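Local coordinates for uncharacterized protein (Shewanella oneidensis, PDB 3E8P) that probably hydrolyses medium- and long-chain fatty acyl-CoA thioesters to the free fatty acid and coenzyme A, as a hotdog-fold thioesterase, at residues A17-R22 / G88-R93; G71-V76 / V115-P120; V49-N54 / D78-L83. One frame throughout, in Å; residues are numbered along the deposited sequence.

Interaction 1 of 3, residues A17-R22 / G88-R93; sequences AEVLKR and GLVASR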
ATOM      1  N   ALA A  17      16.043 -17.789 -22.362  1.00 57.62           N
ATOM      2  CA  ALA A  17      16.764 -16.645 -22.910  1.00 58.02           C
ATOM      3  C   ALA A  17      16.120 -16.123 -24.182  1.00 58.33           C
ATOM      4  O   ALA A  17      16.246 -14.943 -24.507  1.00 58.97           O
ATOM      5  CB  ALA A  17      18.214 -17.027 -23.182  1.00 58.18           C
ATOM      6  N   GLU A  18      15.433 -16.999 -24.903  1.00 58.44           N
ATOM      7  CA  GLU A  18      14.790 -16.594 -26.142  1.00 58.59           C
ATOM      8  C   GLU A  18      13.552 -15.743 -25.863  1.00 57.69           C
ATOM      9  O   GLU A  18      13.384 -14.678 -26.457  1.00 56.56           O
ATOM     10  CB  GLU A  18      14.411 -17.826 -26.972  1.00 60.25           C
ATOM     11  CG  GLU A  18      14.907 -17.781 -28.415  1.00 63.04           C
ATOM     12  CD  GLU A  18      14.320 -16.621 -29.207  1.00 65.07           C
ATOM     13  OE1 GLU A  18      13.090 -16.615 -29.436  1.00 65.18           O
ATOM     14  OE2 GLU A  18      15.090 -15.715 -29.602  1.00 66.27           O
ATOM     15  N   VAL A  19      12.692 -16.205 -24.955  1.00 56.98           N
ATOM     16  CA  VAL A  19      11.480 -15.462 -24.626  1.00 56.71           C
ATOM     17  C   VAL A  19      11.832 -14.132 -23.972  1.00 55.97           C
ATOM     18  O   VAL A  19      11.168 -13.124 -24.208  1.00 54.02           O
ATOM     19  CB  VAL A  19      10.540 -16.264 -23.685  1.00 57.23           C
ATOM     20  CG1 VAL A  19      10.176 -17.591 -24.330  1.00 57.56           C
ATOM     21  CG2 VAL A  19      11.195 -16.483 -22.336  1.00 58.48           C
ATOM     22  N   LEU A  20      12.888 -14.133 -23.164  1.00 56.01           N
ATOM     23  CA  LEU A  20      13.334 -12.920 -22.489  1.00 55.91           C
ATOM     24  C   LEU A  20      13.785 -11.884 -23.505  1.00 55.55           C
ATOM     25  O   LEU A  20      13.401 -10.719 -23.419  1.00 56.20           O
ATOM     26  CB  LEU A  20      14.481 -13.231 -21.525  1.00 55.57           C
ATOM     27  CG  LEU A  20      14.139 -14.065 -20.288  1.00 54.67           C
ATOM     28  CD1 LEU A  20      15.421 -14.569 -19.651  1.00 54.46           C
ATOM     29  CD2 LEU A  20      13.329 -13.233 -19.303  1.00 54.46           C
ATOM     30  N   LYS A  21      14.595 -12.306 -24.470  1.00 55.33           N
ATOM     31  CA  LYS A  21      15.080 -11.385 -25.489  1.00 56.38           C
ATOM     32  C   LYS A  21      13.898 -10.832 -26.280  1.00 55.31           C
ATOM     33  O   LYS A  21      13.884  -9.662 -26.665  1.00 54.67           O
ATOM     34  CB  LYS A  21      16.060 -12.090 -26.435  1.00 58.73           C
ATOM     35  CG  LYS A  21      16.748 -11.143 -27.420  1.00 62.30           C
ATOM     36  CD  LYS A  21      17.732 -11.865 -28.342  1.00 65.62           C
ATOM     37  CE  LYS A  21      18.962 -12.371 -27.596  1.00 67.10           C
ATOM     38  NZ  LYS A  21      19.967 -12.970 -28.529  1.00 68.31           N
ATOM     39  N   ARG A  22      12.906 -11.683 -26.515  1.00 54.95           N
ATOM     40  CA  ARG A  22      11.708 -11.285 -27.246  1.00 54.74           C
ATOM     41  C   ARG A  22      10.918 -10.271 -26.412  1.00 52.69           C
ATOM     42  O   ARG A  22      10.492  -9.235 -26.919  1.00 52.39           O
ATOM     43  CB  ARG A  22      10.842 -12.517 -27.539  1.00 57.24           C
ATOM     44  CG  ARG A  22       9.452 -12.213 -28.095  1.00 60.82           C
ATOM     45  CD  ARG A  22       9.489 -11.788 -29.559  1.00 64.79           C
ATOM     46  NE  ARG A  22       8.277 -11.063 -29.951  1.00 67.16           N
ATOM     47  CZ  ARG A  22       7.045 -11.565 -29.908  1.00 68.50           C
ATOM     48  NH1 ARG A  22       6.840 -12.810 -29.496  1.00 69.27           N
ATOM     49  NH2 ARG A  22       6.011 -10.812 -30.263  1.00 68.56           N
ATOM     50  N   GLY A  88      11.148 -13.937 -12.944  1.00 35.33           N
ATOM     51  CA  GLY A  88      11.098 -14.889 -11.847  1.00 36.61           C
ATOM     52  C   GLY A  88      10.228 -16.091 -12.191  1.00 38.18           C
ATOM     53  O   GLY A  88      10.428 -17.195 -11.669  1.00 38.10           O
ATOM     54  N   LEU A  89       9.257 -15.875 -13.073  1.00 36.32           N
ATOM     55  CA  LEU A  89       8.366 -16.944 -13.499  1.00 37.40           C
ATOM     56  C   LEU A  89       9.120 -17.820 -14.495  1.00 38.34           C
ATOM     57  O   LEU A  89       9.104 -19.044 -14.390  1.00 40.15           O
ATOM     58  CB  LEU A  89       7.107 -16.367 -14.160  1.00 35.15           C
ATOM     59  CG  LEU A  89       6.244 -17.389 -14.913  1.00 34.23           C
ATOM     60  CD1 LEU A  89       5.730 -18.442 -13.946  1.00 34.20           C
ATOM     61  CD2 LEU A  89       5.093 -16.684 -15.601  1.00 36.23           C
ATOM     62  N   VAL A  90       9.791 -17.178 -15.448  1.00 38.30           N
ATOM     63  CA  VAL A  90      10.564 -17.887 -16.461  1.00 39.19           C
ATOM     64  C   VAL A  90      11.659 -18.776 -15.858  1.00 41.42           C
ATOM     65  O   VAL A  90      11.928 -19.870 -16.352  1.00 41.10           O
ATOM     66  CB  VAL A  90      11.237 -16.899 -17.440  1.00 37.76           C
ATOM     67  CG1 VAL A  90      12.201 -17.642 -18.345  1.00 39.24           C
ATOM     68  CG2 VAL A  90      10.188 -16.190 -18.272  1.00 35.65           C
ATOM     69  N   ALA A  91      12.287 -18.306 -14.788  1.00 43.43           N
ATOM     70  CA  ALA A  91      13.358 -19.058 -14.152  1.00 45.64           C
ATOM     71  C   ALA A  91      12.881 -20.120 -13.169  1.00 47.70           C
ATOM     72  O   ALA A  91      13.686 -20.893 -12.663  1.00 47.54           O
ATOM     73  CB  ALA A  91      14.317 -18.095 -13.447  1.00 46.30           C
ATOM     74  N   SER A  92      11.580 -20.169 -12.903  1.00 50.00           N
ATOM     75  CA  SER A  92      11.053 -21.140 -11.950  1.00 52.80           C
ATOM     76  C   SER A  92      10.843 -22.551 -12.499  1.00 56.32           C
ATOM     77  O   SER A  92      10.601 -23.484 -11.731  1.00 56.48           O
ATOM     78  CB  SER A  92       9.733 -20.635 -11.358  1.00 52.36           C
ATOM     79  OG  SER A  92       8.718 -20.568 -12.343  1.00 48.87           O
ATOM     80  N   ARG A  93      10.933 -22.716 -13.815  1.00 60.14           N
ATOM     81  CA  ARG A  93      10.719 -24.032 -14.414  1.00 64.28           C
ATOM     82  C   ARG A  93      11.597 -24.314 -15.631  1.00 66.47           C
ATOM     83  O   ARG A  93      12.156 -23.398 -16.233  1.00 66.75           O
ATOM     84  CB  ARG A  93       9.246 -24.187 -14.811  1.00 65.33           C
ATOM     85  CG  ARG A  93       8.291 -24.356 -13.641  1.00 67.60           C
ATOM     86  CD  ARG A  93       6.848 -24.160 -14.070  1.00 70.06           C
ATOM     87  NE  ARG A  93       6.487 -25.007 -15.201  1.00 72.73           N
ATOM     88  CZ  ARG A  93       6.440 -26.334 -15.157  1.00 74.45           C
ATOM     89  NH1 ARG A  93       6.730 -26.973 -14.030  1.00 74.70           N
ATOM     90  NH2 ARG A  93       6.109 -27.020 -16.245  1.00 74.64           N
TER

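Interaction 2 of 3, residues G71-V76 / V115-P120; sequences GVTATV and VDYLRP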
ATOM      1  N   GLY A  71       4.616  10.767 -11.683  1.00 23.73           N
ATOM      2  CA  GLY A  71       3.975   9.790 -12.546  1.00 23.61           C
ATOM      3  C   GLY A  71       4.995   8.982 -13.332  1.00 23.14           C
ATOM      4  O   GLY A  71       4.773   7.809 -13.631  1.00 24.08           O
ATOM      5  N   VAL A  72       6.119   9.613 -13.667  1.00 22.33           N
ATOM      6  CA  VAL A  72       7.175   8.937 -14.402  1.00 21.52           C
ATOM      7  C   VAL A  72       7.822   7.926 -13.482  1.00 20.71           C
ATOM      8  O   VAL A  72       8.070   6.781 -13.861  1.00 20.31           O
ATOM      9  CB  VAL A  72       8.273   9.913 -14.864  1.00 23.47           C
ATOM     10  CG1 VAL A  72       9.427   9.129 -15.470  1.00 20.34           C
ATOM     11  CG2 VAL A  72       7.707  10.912 -15.871  1.00 24.12           C
ATOM     12  N   THR A  73       8.108   8.359 -12.264  1.00 21.28           N
ATOM     13  CA  THR A  73       8.724   7.469 -11.286  1.00 23.87           C
ATOM     14  C   THR A  73       7.837   6.233 -11.089  1.00 22.46           C
ATOM     15  O   THR A  73       8.329   5.107 -11.080  1.00 24.63           O
ATOM     16  CB  THR A  73       8.927   8.198  -9.953  1.00 24.20           C
ATOM     17  OG1 THR A  73       9.842   9.284 -10.145  1.00 24.68           O
ATOM     18  CG2 THR A  73       9.480   7.259  -8.916  1.00 23.99           C
ATOM     19  N   ALA A  74       6.533   6.453 -10.955  1.00 20.67           N
ATOM     20  CA  ALA A  74       5.588   5.355 -10.777  1.00 20.73           C
ATOM     21  C   ALA A  74       5.545   4.465 -12.018  1.00 21.92           C
ATOM     22  O   ALA A  74       5.437   3.249 -11.904  1.00 21.88           O
ATOM     23  CB  ALA A  74       4.204   5.902 -10.480  1.00 19.17           C
ATOM     24  N   THR A  75       5.639   5.069 -13.202  1.00 23.31           N
ATOM     25  CA  THR A  75       5.614   4.309 -14.457  1.00 23.41           C
ATOM     26  C   THR A  75       6.814   3.363 -14.533  1.00 22.92           C
ATOM     27  O   THR A  75       6.663   2.172 -14.833  1.00 23.71           O
ATOM     28  CB  THR A  75       5.627   5.258 -15.699  1.00 22.42           C
ATOM     29  OG1 THR A  75       4.424   6.032 -15.712  1.00 23.33           O
ATOM     30  CG2 THR A  75       5.694   4.464 -16.994  1.00 20.99           C
ATOM     31  N   VAL A  76       8.001   3.889 -14.238  1.00 22.49           N
ATOM     32  CA  VAL A  76       9.223   3.082 -14.273  1.00 22.83           C
ATOM     33  C   VAL A  76       9.204   1.949 -13.245  1.00 21.83           C
ATOM     34  O   VAL A  76       9.540   0.811 -13.552  1.00 21.12           O
ATOM     35  CB  VAL A  76      10.478   3.948 -14.015  1.00 23.15           C
ATOM     36  CG1 VAL A  76      11.734   3.070 -14.018  1.00 24.93           C
ATOM     37  CG2 VAL A  76      10.579   5.028 -15.071  1.00 23.65           C
ATOM     38  N   VAL A 115       4.034   3.024  -4.026  1.00 20.74           N
ATOM     39  CA  VAL A 115       5.250   3.747  -4.308  1.00 20.25           C
ATOM     40  C   VAL A 115       5.563   4.637  -3.119  1.00 20.53           C
ATOM     41  O   VAL A 115       4.686   5.344  -2.608  1.00 23.30           O
ATOM     42  CB  VAL A 115       5.096   4.636  -5.550  1.00 22.43           C
ATOM     43  CG1 VAL A 115       6.366   5.433  -5.772  1.00 19.80           C
ATOM     44  CG2 VAL A 115       4.778   3.782  -6.762  1.00 24.79           C
ATOM     45  N   ASP A 116       6.806   4.594  -2.668  1.00 20.15           N
ATOM     46  CA  ASP A 116       7.245   5.437  -1.561  1.00 21.47           C
ATOM     47  C   ASP A 116       8.228   6.457  -2.151  1.00 22.43           C
ATOM     48  O   ASP A 116       9.300   6.085  -2.640  1.00 22.07           O
ATOM     49  CB  ASP A 116       7.921   4.581  -0.476  1.00 23.77           C
ATOM     50  CG  ASP A 116       6.909   3.781   0.360  1.00 27.89           C
ATOM     51  OD1 ASP A 116       6.147   4.388   1.148  1.00 29.35           O
ATOM     52  OD2 ASP A 116       6.875   2.544   0.226  1.00 31.62           O
ATOM     53  N   TYR A 117       7.831   7.728  -2.138  1.00 22.14           N
ATOM     54  CA  TYR A 117       8.649   8.825  -2.653  1.00 22.05           C
ATOM     55  C   TYR A 117       9.592   9.279  -1.552  1.00 22.02           C
ATOM     56  O   TYR A 117       9.189   9.923  -0.592  1.00 23.86           O
ATOM     57  CB  TYR A 117       7.751   9.983  -3.112  1.00 22.76           C
ATOM     58  CG  TYR A 117       6.850   9.607  -4.279  1.00 24.53           C
ATOM     59  CD1 TYR A 117       5.572   9.093  -4.074  1.00 22.84           C
ATOM     60  CD2 TYR A 117       7.304   9.714  -5.588  1.00 24.43           C
ATOM     61  CE1 TYR A 117       4.774   8.694  -5.155  1.00 25.21           C
ATOM     62  CE2 TYR A 117       6.523   9.318  -6.660  1.00 25.84           C
ATOM     63  CZ  TYR A 117       5.265   8.810  -6.444  1.00 24.60           C
ATOM     64  OH  TYR A 117       4.517   8.404  -7.524  1.00 25.74           O
ATOM     65  N   LEU A 118      10.861   8.940  -1.702  1.00 25.49           N
ATOM     66  CA  LEU A 118      11.867   9.250  -0.690  1.00 25.71           C
ATOM     67  C   LEU A 118      12.387  10.683  -0.701  1.00 26.31           C
ATOM     68  O   LEU A 118      12.538  11.292   0.355  1.00 29.33           O
ATOM     69  CB  LEU A 118      13.042   8.270  -0.837  1.00 25.08           C
ATOM     70  CG  LEU A 118      12.606   6.805  -0.962  1.00 25.46           C
ATOM     71  CD1 LEU A 118      13.779   5.937  -1.358  1.00 26.85           C
ATOM     72  CD2 LEU A 118      12.000   6.349   0.363  1.00 27.90           C
ATOM     73  N   ARG A 119      12.672  11.209  -1.887  1.00 27.47           N
ATOM     74  CA  ARG A 119      13.196  12.569  -2.031  1.00 28.41           C
ATOM     75  C   ARG A 119      13.045  13.029  -3.481  1.00 28.87           C
ATOM     76  O   ARG A 119      12.879  12.207  -4.375  1.00 28.83           O
ATOM     77  CB  ARG A 119      14.667  12.610  -1.600  1.00 28.43           C
ATOM     78  CG  ARG A 119      15.557  11.581  -2.298  1.00 28.05           C
ATOM     79  CD  ARG A 119      16.953  11.602  -1.712  1.00 27.86           C
ATOM     80  NE  ARG A 119      16.941  11.184  -0.315  1.00 31.28           N
ATOM     81  CZ  ARG A 119      17.004   9.920   0.091  1.00 31.48           C
ATOM     82  NH1 ARG A 119      17.096   8.938  -0.792  1.00 32.91           N
ATOM     83  NH2 ARG A 119      16.950   9.636   1.385  1.00 33.96           N
ATOM     84  N   PRO A 120      13.115  14.349  -3.731  1.00 29.74           N
ATOM     85  CA  PRO A 120      12.976  14.931  -5.072  1.00 30.63           C
ATOM     86  C   PRO A 120      13.705  14.211  -6.195  1.00 30.24           C
ATOM     87  O   PRO A 120      14.883  13.861  -6.076  1.00 28.33           O
ATOM     88  CB  PRO A 120      13.478  16.360  -4.883  1.00 31.92           C
ATOM     89  CG  PRO A 120      13.093  16.654  -3.467  1.00 32.29           C
ATOM     90  CD  PRO A 120      13.529  15.384  -2.769  1.00 30.80           C
TER

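Interaction 3 of 3, residues V49-N54 / D78-L83; sequences VEVAIN and DVVGGL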
ATOM      1  N   VAL A  49      15.959  -7.255 -14.168  1.00 42.02           N
ATOM      2  CA  VAL A  49      15.879  -6.256 -15.215  1.00 38.97           C
ATOM      3  C   VAL A  49      16.465  -4.919 -14.798  1.00 38.69           C
ATOM      4  O   VAL A  49      16.477  -4.568 -13.625  1.00 38.05           O
ATOM      5  CB  VAL A  49      14.417  -6.003 -15.623  1.00 39.61           C
ATOM      6  CG1 VAL A  49      13.640  -5.446 -14.429  1.00 39.59           C
ATOM      7  CG2 VAL A  49      14.357  -5.022 -16.796  1.00 36.65           C
ATOM      8  N   GLU A  50      16.960  -4.177 -15.777  1.00 37.95           N
ATOM      9  CA  GLU A  50      17.492  -2.858 -15.528  1.00 36.51           C
ATOM     10  C   GLU A  50      16.777  -1.969 -16.521  1.00 35.86           C
ATOM     11  O   GLU A  50      16.831  -2.200 -17.735  1.00 33.89           O
ATOM     12  CB  GLU A  50      19.000  -2.816 -15.760  1.00 39.79           C
ATOM     13  CG  GLU A  50      19.583  -1.408 -15.766  1.00 44.72           C
ATOM     14  CD  GLU A  50      21.075  -1.392 -15.461  1.00 48.72           C
ATOM     15  OE1 GLU A  50      21.721  -0.335 -15.650  1.00 49.85           O
ATOM     16  OE2 GLU A  50      21.597  -2.442 -15.020  1.00 50.95           O
ATOM     17  N   VAL A  51      16.077  -0.972 -15.992  1.00 32.31           N
ATOM     18  CA  VAL A  51      15.341  -0.032 -16.810  1.00 30.85           C
ATOM     19  C   VAL A  51      15.964   1.339 -16.621  1.00 30.96           C
ATOM     20  O   VAL A  51      16.314   1.722 -15.502  1.00 31.81           O
ATOM     21  CB  VAL A  51      13.847   0.018 -16.404  1.00 29.78           C
ATOM     22  CG1 VAL A  51      13.124   1.104 -17.167  1.00 27.82           C
ATOM     23  CG2 VAL A  51      13.195  -1.325 -16.690  1.00 32.29           C
ATOM     24  N   ALA A  52      16.113   2.066 -17.721  1.00 29.05           N
ATOM     25  CA  ALA A  52      16.691   3.398 -17.676  1.00 29.56           C
ATOM     26  C   ALA A  52      15.856   4.350 -18.513  1.00 30.51           C
ATOM     27  O   ALA A  52      15.188   3.944 -19.468  1.00 29.75           O
ATOM     28  CB  ALA A  52      18.120   3.372 -18.188  1.00 29.82           C
ATOM     29  N   ILE A  53      15.897   5.620 -18.134  1.00 30.34           N
ATOM     30  CA  ILE A  53      15.162   6.658 -18.823  1.00 31.32           C
ATOM     31  C   ILE A  53      15.922   7.963 -18.606  1.00 33.32           C
ATOM     32  O   ILE A  53      16.184   8.366 -17.473  1.00 31.91           O
ATOM     33  CB  ILE A  53      13.717   6.774 -18.257  1.00 33.11           C
ATOM     34  CG1 ILE A  53      12.969   7.923 -18.937  1.00 31.81           C
ATOM     35  CG2 ILE A  53      13.762   6.982 -16.733  1.00 31.84           C
ATOM     36  CD1 ILE A  53      11.493   7.998 -18.558  1.00 33.10           C
ATOM     37  N   ASN A  54      16.299   8.618 -19.695  1.00 35.94           N
ATOM     38  CA  ASN A  54      17.026   9.870 -19.575  1.00 37.32           C
ATOM     39  C   ASN A  54      16.059  10.984 -19.287  1.00 36.35           C
ATOM     40  O   ASN A  54      14.901  10.935 -19.695  1.00 36.44           O
ATOM     41  CB  ASN A  54      17.787  10.192 -20.860  1.00 40.07           C
ATOM     42  CG  ASN A  54      18.706   9.081 -21.274  1.00 41.51           C
ATOM     43  OD1 ASN A  54      19.547   8.638 -20.498  1.00 44.14           O
ATOM     44  ND2 ASN A  54      18.549   8.615 -22.500  1.00 45.65           N
ATOM     45  N   ASP A  78       6.667   0.425 -11.926  1.00 24.80           N
ATOM     46  CA  ASP A  78       5.679  -0.600 -12.294  1.00 24.67           C
ATOM     47  C   ASP A  78       6.207  -1.527 -13.390  1.00 24.15           C
ATOM     48  O   ASP A  78       6.042  -2.749 -13.323  1.00 23.14           O
ATOM     49  CB  ASP A  78       4.367   0.037 -12.775  1.00 27.67           C
ATOM     50  CG  ASP A  78       3.253  -0.993 -12.959  1.00 31.50           C
ATOM     51  OD1 ASP A  78       2.308  -0.732 -13.729  1.00 32.85           O
ATOM     52  OD2 ASP A  78       3.315  -2.068 -12.319  1.00 33.91           O
ATOM     53  N   VAL A  79       6.842  -0.934 -14.395  1.00 23.24           N
ATOM     54  CA  VAL A  79       7.419  -1.687 -15.501  1.00 24.14           C
ATOM     55  C   VAL A  79       8.564  -2.580 -15.013  1.00 26.31           C
ATOM     56  O   VAL A  79       8.686  -3.736 -15.436  1.00 26.90           O
ATOM     57  CB  VAL A  79       7.948  -0.732 -16.594  1.00 27.45           C
ATOM     58  CG1 VAL A  79       8.626  -1.538 -17.701  1.00 26.28           C
ATOM     59  CG2 VAL A  79       6.789   0.104 -17.151  1.00 24.60           C
ATOM     60  N   VAL A  80       9.409  -2.044 -14.131  1.00 25.72           N
ATOM     61  CA  VAL A  80      10.502  -2.833 -13.572  1.00 23.46           C
ATOM     62  C   VAL A  80       9.884  -4.020 -12.838  1.00 24.23           C
ATOM     63  O   VAL A  80      10.335  -5.157 -12.975  1.00 24.73           O
ATOM     64  CB  VAL A  80      11.337  -2.027 -12.546  1.00 24.69           C
ATOM     65  CG1 VAL A  80      12.153  -2.980 -11.682  1.00 25.55           C
ATOM     66  CG2 VAL A  80      12.265  -1.055 -13.258  1.00 25.29           C
ATOM     67  N   GLY A  81       8.835  -3.747 -12.066  1.00 23.46           N
ATOM     68  CA  GLY A  81       8.179  -4.800 -11.306  1.00 23.90           C
ATOM     69  C   GLY A  81       7.569  -5.897 -12.163  1.00 26.12           C
ATOM     70  O   GLY A  81       7.661  -7.076 -11.825  1.00 25.38           O
ATOM     71  N   GLY A  82       6.943  -5.509 -13.270  1.00 26.54           N
ATOM     72  CA  GLY A  82       6.331  -6.486 -14.152  1.00 26.88           C
ATOM     73  C   GLY A  82       7.360  -7.398 -14.792  1.00 26.62           C
ATOM     74  O   GLY A  82       7.193  -8.611 -14.806  1.00 26.66           O
ATOM     75  N   LEU A  83       8.425  -6.808 -15.321  1.00 27.09           N
ATOM     76  CA  LEU A  83       9.492  -7.572 -15.955  1.00 27.28           C
ATOM     77  C   LEU A  83      10.229  -8.450 -14.938  1.00 28.98           C
ATOM     78  O   LEU A  83      10.657  -9.564 -15.263  1.00 30.13           O
ATOM     79  CB  LEU A  83      10.463  -6.618 -16.664  1.00 27.61           C
ATOM     80  CG  LEU A  83       9.858  -5.937 -17.904  1.00 29.57           C
ATOM     81  CD1 LEU A  83      10.731  -4.779 -18.387  1.00 29.92           C
ATOM     82  CD2 LEU A  83       9.697  -6.982 -18.994  1.00 31.30           C
TER

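Interaction 1 of 3, residues A17-R22 / G88-R93
At the C-terminal end of the long central helix of the hotdog fold, helix 70-90, Val-90 meets Val-19 and Leu-20 on the N-terminal helix 14-29. The contact is small, about 106 Å² in all, and purely apolar, yet its three touching residues are all buried. Both methyls of Val-90 face the N-terminal helix, CG1 standing anti to the backbone N (chi1 171°) and CG2 anti to the carbonyl carbon. Val-19 answers with its own CG2, and the two valines meet tip to tip: Val-19 CG2 lies over the fork of the other, 4.2 Å from Val-90 CG2 and 4.3 Å from Val-90 CG1. Leu-20 sets off in another direction from its CA but bends its end inward, and its CD2 comes to 4.4 Å from Val-90 CG2. The two branches of Val-90 together thus face Val-19 and Leu-20, all at loose van der Waals distance, with the CA atoms of Leu-20 and Val-90 8.3 Å apart.

Leu-101 of helix 98-107 touches both Val-19 and Val-90, so a third helix closes over the pair. The link to the N-terminal helix is also held by a hydrogen bond, from Gln-16 NE2 to Val-90 O. Leu-89 O accepts twice from Ser-92: from its backbone N, and from its OG at 2.6 Å with a C=O...OG angle of 131°.

Interaction 2 of 3, residues G71-V76 / V115-P120
Tyr-117, Thr-73 and Ala-74 carry this contact, in which the first turns of the central helix of the hotdog fold, helix 70-90, lie over the end of strand 109-117, one of the two outermost strands of the sheet within this chain. The segment axes pass 9.7 Å apart at an angle of 138°, and about 156 Å² is buried, none of it through hydrogen bonds between the two segments.

Tyr-117 gives the largest share. Its CG is anti to the carbonyl carbon (chi1 -64°), which carries the ring back along the strand toward the helix. The hydroxyl end reaches Ala-74, whose CB is 3.9 Å from Tyr-117 OH; that oxygen is hydrogen-bonded to Gly-70 O, just before the segment, which ties down the far end of the ring. Partway along the ring, CE2 comes to 4.2 Å from Thr-73 CB, the threonine approaching obliquely. Against one face of the ring sits Val-115 CG1, 3.6 Å from the plane and offset toward the rim. The other branch of that valine goes to the helix: Val-115 CG2 packs on Ala-74 CB at 4.3 Å, leaving Ala-74 touched by both the valine methyl and the tyrosine oxygen.

The sheet does not stop here. Val-115 and Asp-116 pair antiparallel with a strand of the second subunit, and Tyr-117 O accepts a hydrogen bond from Arg-134 of the third subunit, so this corner of the fold belongs to the subunit interfaces.

Within the helix, Gly-71 O takes two donors from Thr-75 on opposite faces of its carbonyl plane: the backbone N at 2.9 Å and OG1 at 2.8 Å.

Interaction 3 of 3, residues V49-N54 / D78-L83
Val-49 and Val-51 of strand 49-54 pack on Val-80 and Leu-83 in the middle of helix 70-90, the central helix that the antiparallel sheet of the hotdog fold wraps around. Strand and helix run nearly antiparallel, at 159°, with their segment axes 8.5 Å apart.

Methyl-to-methyl packing does most of the work. Val-80 offers one branch to each valine of the strand: its CG2 lies 3.6 Å from Val-51 CG2, and its CG1 lies 4.0 Å from Val-49 CG1. Val-80 and the two valines cross obliquely. Val-49 and Leu-83 instead cross at about a right angle, with Val-49 CG2 touching Leu-83 CD1 at 4.0 Å. Leu-83 also touches Val-23 and Phe-27 of helix 14-29, so it packs on both strand and N-terminal helix.

A carbon-to-oxygen approach completes the contact. The chi1 of Val-49, 63°, places CG1 between its backbone N and carbonyl carbon, and from there the methyl meets the helix backbone at Val-80 O. This oxygen also accepts a hydrogen bond from Thr-84 OG1, and Val-49 CG1 rests 3.6 Å from Val-80 O.

How the interactions relate
All three contacts use helix 70-90 and are read along its length: interaction 2 at the start, interaction 3 in the middle, interaction 1 at the end. Interactions 1 and 2 lie on opposite sides of the chain's centre, about 27 Å between centres, while interaction 3 sits about 3 Å from that centre. Interactions 2 and 3 touch directly, Val-76 CG1 meeting Val-51 CG1 at 4.0 Å and Val-72 CG1 meeting Ile-53 CD1 at 3.9 Å, and both reach the second subunit. Interaction 1 does not touch interaction 3, the nearest atoms being about 5 Å apart, but helix 14-29 runs from interaction 1 to the neighbourhood of interaction 3.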